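Local coordinates for putative archaeal ammonia monooxygenase subunit B (Candidatus Nitrosocaldus yellowstonii, PDB 4O65), which is probably a copper-binding subunit of an ammonia monooxygenase, represented here by its cupredoxin domain, at residues Val111-Cys116 / Ala127-Asn132. Residues are numbered along the deposited sequence; the frame is centred on the assembly and turned at random.
Sequences VPYKLC and AHTQLN. With CU (copper (II) ion), chain B.
Y113 and T129 meet between strands 110-119 and 123-133 through one hydrogen bond. The phenol OH of Y113 donates to OG1 of T129 at 2.7 Å. Both residues are buried, and their side chains come from opposite directions. The proton of Y113 is thus spent on a polar atom inside the protein. OG1 has a second partner, the carboxylate oxygen OE1 of E17, so the threonine hydroxyl is gripped twice.

Van der Waals contact adds to this bond. CG2 of T129 lies 3.6 Å from CZ and 3.8 Å from CE1 of Y113. T129 has CG2 anti to its backbone N and OG1 beside that N (chi1 -61°), which turns both branches to the phenol end of the ring. I14 and I78 also touch the Y113 side chain.

The two strands belong to different sheets of the cupredoxin beta sandwich, and the contact spans its interior. L115 also points its CB toward strand 123-133 and packs on F93. C116, on the same strand, forms a disulfide with C51.

H128, the residue just before T129, is a copper ligand. Its NE2 binds the metal at 2.0 Å, H126 is the other protein ligand, and a water lies 2.1 Å from the copper. ND1 of H128 is hydrogen-bonded to the carbonyl O of G141, which should limit rotation of the imidazole.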
ATOM      1  N   VAL A 111       6.751 -16.536   1.790  1.00 23.33           N
ATOM      2  CA  VAL A 111       5.493 -15.963   2.278  1.00 25.33           C
ATOM      3  C   VAL A 111       4.924 -15.160   1.068  1.00 24.11           C
ATOM      4  O   VAL A 111       5.508 -14.119   0.686  1.00 23.46           O
ATOM      5  CB  VAL A 111       5.734 -15.036   3.509  1.00 26.64           C
ATOM      6  CG1 VAL A 111       4.447 -14.308   3.922  1.00 28.88           C
ATOM      7  CG2 VAL A 111       6.200 -15.890   4.702  1.00 27.10           C
ATOM      8  N   PRO A 112       3.785 -15.612   0.488  1.00 23.10           N
ATOM      9  CA  PRO A 112       3.142 -14.741  -0.531  1.00 22.85           C
ATOM     10  C   PRO A 112       2.588 -13.519   0.141  1.00 21.20           C
ATOM     11  O   PRO A 112       2.156 -13.586   1.325  1.00 22.05           O
ATOM     12  CB  PRO A 112       1.984 -15.612  -1.122  1.00 24.94           C
ATOM     13  CG  PRO A 112       1.874 -16.789  -0.208  1.00 29.37           C
ATOM     14  CD  PRO A 112       3.160 -16.953   0.587  1.00 26.46           C
ATOM     15  N   TYR A 113       2.626 -12.375  -0.554  1.00 18.82           N
ATOM     16  CA  TYR A 113       2.045 -11.146   0.058  1.00 18.38           C
ATOM     17  C   TYR A 113       1.131 -10.446  -0.934  1.00 18.13           C
ATOM     18  O   TYR A 113       1.276 -10.608  -2.170  1.00 18.43           O
ATOM     19  CB  TYR A 113       3.175 -10.191   0.553  1.00 17.63           C
ATOM     20  CG  TYR A 113       3.911  -9.467  -0.555  1.00 18.03           C
ATOM     21  CD1 TYR A 113       3.474  -8.212  -1.008  1.00 17.80           C
ATOM     22  CD2 TYR A 113       5.126  -9.980  -1.062  1.00 17.29           C
ATOM     23  CE1 TYR A 113       4.152  -7.549  -2.061  1.00 18.60           C
ATOM     24  CE2 TYR A 113       5.820  -9.321  -2.054  1.00 18.45           C
ATOM     25  CZ  TYR A 113       5.352  -8.101  -2.527  1.00 17.40           C
ATOM     26  OH  TYR A 113       6.063  -7.490  -3.509  1.00 17.73           O
ATOM     27  N   LYS A 114       0.238  -9.627  -0.386  1.00 18.51           N
ATOM     28  CA  LYS A 114      -0.653  -8.799  -1.194  1.00 19.68           C
ATOM     29  C   LYS A 114      -0.899  -7.510  -0.410  1.00 20.49           C
ATOM     30  O   LYS A 114      -1.315  -7.530   0.782  1.00 22.08           O
ATOM     31  CB  LYS A 114      -1.963  -9.508  -1.513  1.00 20.62           C
ATOM     32  CG  LYS A 114      -3.013  -8.542  -2.150  1.00 22.45           C
ATOM     33  CD  LYS A 114      -4.103  -9.403  -2.791  1.00 24.45           C
ATOM     34  CE  LYS A 114      -5.322  -8.587  -3.254  1.00 25.83           C
ATOM     35  NZ  LYS A 114      -6.345  -9.403  -4.035  1.00 28.63           N
ATOM     36  N   LEU A 115      -0.608  -6.389  -1.057  1.00 18.43           N
ATOM     37  CA  LEU A 115      -0.858  -5.075  -0.484  1.00 20.00           C
ATOM     38  C   LEU A 115      -1.929  -4.408  -1.343  1.00 20.10           C
ATOM     39  O   LEU A 115      -1.884  -4.468  -2.600  1.00 20.93           O
ATOM     40  CB  LEU A 115       0.389  -4.198  -0.586  1.00 20.57           C
ATOM     41  CG  LEU A 115       1.712  -4.883  -0.233  1.00 23.18           C
ATOM     42  CD1 LEU A 115       2.816  -3.846  -0.357  1.00 23.32           C
ATOM     43  CD2 LEU A 115       1.588  -5.397   1.181  1.00 23.75           C
ATOM     44  N   CYS A 116      -2.908  -3.815  -0.665  1.00 19.70           N
ATOM     45  CA  CYS A 116      -3.986  -3.130  -1.371  1.00 18.64           C
ATOM     46  C   CYS A 116      -3.991  -1.715  -0.793  1.00 18.11           C
ATOM     47  O   CYS A 116      -4.107  -1.584   0.428  1.00 18.70           O
ATOM     48  CB  CYS A 116      -5.314  -3.772  -1.090  1.00 21.89           C
ATOM     49  SG  CYS A 116      -6.580  -3.096  -2.244  1.00 29.12           S
ATOM     50  N   ALA A 127       7.140   3.491  -7.230  1.00 20.33           N
ATOM     51  CA  ALA A 127       6.720   2.745  -6.044  1.00 18.68           C
ATOM     52  C   ALA A 127       7.415   1.400  -5.975  1.00 18.10           C
ATOM     53  O   ALA A 127       7.601   0.745  -7.024  1.00 20.61           O
ATOM     54  CB  ALA A 127       5.214   2.485  -6.150  1.00 19.35           C
ATOM     55  N   HIS A 128       7.707   0.970  -4.738  1.00 17.21           N
ATOM     56  CA  HIS A 128       8.399  -0.304  -4.481  1.00 17.74           C
ATOM     57  C   HIS A 128       7.750  -0.954  -3.322  1.00 17.09           C
ATOM     58  O   HIS A 128       7.400  -0.297  -2.310  1.00 18.12           O
ATOM     59  CB  HIS A 128       9.838  -0.069  -4.014  1.00 17.38           C
ATOM     60  CG  HIS A 128      10.711   0.685  -4.991  1.00 19.73           C
ATOM     61  ND1 HIS A 128      11.790   0.105  -5.615  1.00 21.17           N
ATOM     62  CD2 HIS A 128      10.737   2.063  -5.348  1.00 21.58           C
ATOM     63  CE1 HIS A 128      12.426   1.049  -6.389  1.00 22.36           C
ATOM     64  NE2 HIS A 128      11.788   2.236  -6.209  1.00 22.53           N
ATOM     65  N   THR A 129       7.664  -2.272  -3.381  1.00 16.96           N
ATOM     66  CA  THR A 129       7.400  -3.001  -2.122  1.00 15.96           C
ATOM     67  C   THR A 129       8.551  -2.729  -1.148  1.00 16.39           C
ATOM     68  O   THR A 129       9.727  -2.852  -1.517  1.00 16.70           O
ATOM     69  CB  THR A 129       7.352  -4.525  -2.370  1.00 17.52           C
ATOM     70  OG1 THR A 129       6.280  -4.800  -3.281  1.00 16.63           O
ATOM     71  CG2 THR A 129       7.066  -5.254  -1.055  1.00 17.40           C
ATOM     72  N   GLN A 130       8.225  -2.406   0.106  1.00 15.65           N
ATOM     73  CA  GLN A 130       9.279  -2.271   1.129  1.00 15.95           C
ATOM     74  C   GLN A 130       9.099  -3.316   2.219  1.00 16.63           C
ATOM     75  O   GLN A 130       8.036  -3.400   2.861  1.00 17.93           O
ATOM     76  CB  GLN A 130       9.137  -0.852   1.763  1.00 17.62           C
ATOM     77  CG  GLN A 130      10.178  -0.649   2.877  1.00 18.66           C
ATOM     78  CD  GLN A 130      10.187   0.731   3.472  1.00 22.42           C
ATOM     79  OE1 GLN A 130      10.521   0.916   4.714  1.00 24.96           O
ATOM     80  NE2 GLN A 130       9.874   1.709   2.668  1.00 20.17           N
ATOM     81  N   LEU A 131      10.127  -4.155   2.432  1.00 16.13           N
ATOM     82  CA  LEU A 131      10.058  -5.107   3.531  1.00 17.52           C
ATOM     83  C   LEU A 131      10.897  -4.566   4.655  1.00 17.52           C
ATOM     84  O   LEU A 131      11.997  -4.047   4.392  1.00 18.33           O
ATOM     85  CB  LEU A 131      10.648  -6.456   3.038  1.00 19.24           C
ATOM     86  CG  LEU A 131      10.610  -7.566   4.099  1.00 20.62           C
ATOM     87  CD1 LEU A 131       9.178  -7.922   4.467  1.00 22.78           C
ATOM     88  CD2 LEU A 131      11.442  -8.799   3.629  1.00 22.06           C
ATOM     89  N   ASN A 132      10.414  -4.643   5.910  1.00 18.70           N
ATOM     90  CA  ASN A 132      11.271  -4.373   7.065  1.00 18.39           C
ATOM     91  C   ASN A 132      11.432  -5.603   7.889  1.00 19.14           C
ATOM     92  O   ASN A 132      10.443  -6.178   8.328  1.00 20.26           O
ATOM     93  CB  ASN A 132      10.746  -3.245   7.923  1.00 21.44           C
ATOM     94  CG  ASN A 132      11.251  -1.911   7.395  1.00 23.05           C
ATOM     95  OD1 ASN A 132      12.449  -1.495   7.616  1.00 24.91           O
ATOM     96  ND2 ASN A 132      10.445  -1.351   6.580  1.00 16.49           N
TER
HETATM   97 CU    CU B 201      12.001   3.895  -7.287  0.70 36.51          CU
HETATM   98  O   HOH W   1      12.980   5.296  -6.093  1.00 44.34           O